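Side-chain contact in HupZ (Streptococcus sp. 'group A', PDB 5ESC), which probably degrades heme, as a dimeric split-barrel enzyme of the pyridoxamine 5'-phosphate oxidase family: residues G29-M34 with F42-N47. Residues are numbered along the deposited sequence; the frame is centred on the assembly and turned at random.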
# COMPACT_ATOMS: atom_id res chain seq x y z
N GLY A 29 3.53 -2.81 -2.98
CA GLY A 29 4.43 -2.14 -3.89
C GLY A 29 3.69 -1.16 -4.81
O GLY A 29 2.47 -1.32 -5.01
N PRO A 30 4.39 -0.15 -5.35
CA PRO A 30 3.82 0.84 -6.25
C PRO A 30 3.68 0.27 -7.70
O PRO A 30 4.50 -0.56 -8.14
CB PRO A 30 4.91 1.95 -6.26
CG PRO A 30 6.18 1.19 -6.05
CD PRO A 30 5.85 0.05 -5.17
N LYS A 31 2.68 0.72 -8.46
CA LYS A 31 2.57 0.37 -9.88
C LYS A 31 2.27 1.66 -10.60
O LYS A 31 1.07 2.07 -10.73
CB LYS A 31 1.49 -0.73 -10.14
CG LYS A 31 1.78 -2.15 -9.63
CD LYS A 31 3.04 -2.74 -10.27
CE LYS A 31 3.43 -4.11 -9.74
NZ LYS A 31 4.55 -4.60 -10.66
N ARG A 32 3.28 2.32 -11.13
CA ARG A 32 3.03 3.60 -11.70
C ARG A 32 2.23 3.56 -13.02
O ARG A 32 1.78 4.57 -13.43
CB ARG A 32 4.33 4.38 -11.91
CG ARG A 32 5.29 3.73 -12.81
CD ARG A 32 6.57 4.60 -12.79
NE ARG A 32 7.43 4.22 -13.91
CZ ARG A 32 7.38 4.76 -15.14
NH1 ARG A 32 6.54 5.77 -15.46
NH2 ARG A 32 8.21 4.30 -16.07
N SER A 33 2.13 2.42 -13.69
CA SER A 33 1.39 2.33 -14.97
C SER A 33 -0.08 1.93 -14.72
O SER A 33 -0.82 1.69 -15.66
CB SER A 33 1.93 1.24 -15.85
OG SER A 33 1.95 -0.05 -15.24
N MET A 34 -0.48 1.82 -13.45
CA MET A 34 -1.86 1.39 -13.15
C MET A 34 -2.85 2.41 -13.76
O MET A 34 -2.69 3.63 -13.53
CB MET A 34 -2.08 1.28 -11.69
CG MET A 34 -3.49 0.67 -11.30
SD MET A 34 -3.63 -1.11 -11.54
CE MET A 34 -2.54 -1.82 -10.32
N PHE A 42 -8.99 -2.11 -14.07
CA PHE A 42 -7.73 -1.41 -14.21
C PHE A 42 -6.82 -2.34 -14.96
O PHE A 42 -7.02 -3.58 -14.95
CB PHE A 42 -7.03 -1.17 -12.87
CG PHE A 42 -7.61 -0.12 -12.00
CD1 PHE A 42 -7.13 1.21 -12.03
CD2 PHE A 42 -8.63 -0.43 -11.08
CE1 PHE A 42 -7.63 2.15 -11.19
CE2 PHE A 42 -9.15 0.55 -10.25
CZ PHE A 42 -8.63 1.83 -10.28
N ILE A 43 -5.79 -1.81 -15.62
CA ILE A 43 -4.75 -2.62 -16.16
C ILE A 43 -3.44 -2.00 -15.68
O ILE A 43 -3.43 -0.80 -15.35
CB ILE A 43 -4.76 -2.82 -17.72
CG1 ILE A 43 -4.76 -1.50 -18.55
CG2 ILE A 43 -5.93 -3.78 -18.15
CD1 ILE A 43 -4.29 -1.67 -19.94
N TYR A 44 -2.36 -2.77 -15.69
CA TYR A 44 -1.03 -2.23 -15.44
C TYR A 44 -0.02 -3.00 -16.29
O TYR A 44 -0.30 -4.12 -16.66
CB TYR A 44 -0.63 -2.22 -13.93
CG TYR A 44 -0.13 -3.54 -13.34
CD1 TYR A 44 -1.01 -4.44 -12.79
CD2 TYR A 44 1.22 -3.86 -13.34
CE1 TYR A 44 -0.57 -5.66 -12.24
CE2 TYR A 44 1.67 -5.10 -12.77
CZ TYR A 44 0.75 -5.98 -12.23
OH TYR A 44 1.10 -7.17 -11.65
N ASN A 45 1.12 -2.42 -16.58
CA ASN A 45 2.17 -3.14 -17.31
C ASN A 45 3.09 -3.91 -16.33
O ASN A 45 3.67 -3.27 -15.45
CB ASN A 45 2.99 -2.12 -18.08
CG ASN A 45 2.36 -1.71 -19.33
OD1 ASN A 45 1.19 -1.40 -19.35
ND2 ASN A 45 3.14 -1.69 -20.44
N GLU A 46 3.23 -5.22 -16.45
CA GLU A 46 3.99 -6.02 -15.53
C GLU A 46 5.33 -6.24 -16.21
O GLU A 46 5.38 -6.93 -17.20
CB GLU A 46 3.35 -7.39 -15.31
CG GLU A 46 4.17 -8.28 -14.40
CD GLU A 46 4.59 -7.58 -13.12
OE1 GLU A 46 5.70 -7.03 -13.11
OE2 GLU A 46 3.75 -7.51 -12.14
N ASN A 47 6.39 -5.70 -15.68
CA ASN A 47 7.70 -5.79 -16.34
C ASN A 47 8.59 -6.76 -15.60
O ASN A 47 9.76 -6.92 -15.93
CB ASN A 47 8.35 -4.41 -16.37
CG ASN A 47 7.58 -3.40 -17.22
OD1 ASN A 47 6.96 -3.77 -18.22
ND2 ASN A 47 7.52 -2.14 -16.78
O HOH W 1 5.83 -3.82 -13.48
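K31 lies over one face of the Y44 ring, off-centre toward its rim: K31 CG sits 4.1 Å above the ring plane, and CD and CE follow the CD2-CE2 side, K31 CE coming to 3.6 Å from Y44 CE2. The lysine chain bends at chi2 and then runs extended, which carries NZ past the ring to the carboxylate of E46. There K31 NZ and E46 OE2 form a long, weak salt bridge of 3.4 Å. E46 OE2 also lies at the edge of the tyrosine ring, in its plane, and accepts a 2.7 Å hydrogen bond from Y44 OH on its anti side, 25° out of the carboxylate plane. Y44 and K31 thus share one carboxylate oxygen, while T48 bonds E46 OE1. A water ties the lysine to the backbone, weakly accepting from K31 NZ, accepting from N47 N and donating to N45 O. The contact lies in the split barrel of this FMN-binding clan, where a type I turn from K31 to M34 brings the chain against strand 41-46, next to strand 35-38. Within the turn S33 OG stands between its backbone N and carbonyl carbon (chi1 56°), facing strand 41-46, and accepts from N45 N at 2.8 Å and 157°. M34 fits between F42 and Y44. M34 SD makes an oblique Met-aromatic contact with F42, 4.9 Å from the ring centroid. On the other neighbour, M34 CE meets Y44 CD1 at 3.9 Å. Strand 15-20 also packs on M34, F77 meets the F42 ring edge-to-face, and I56 of helix 51-59 touches Y44.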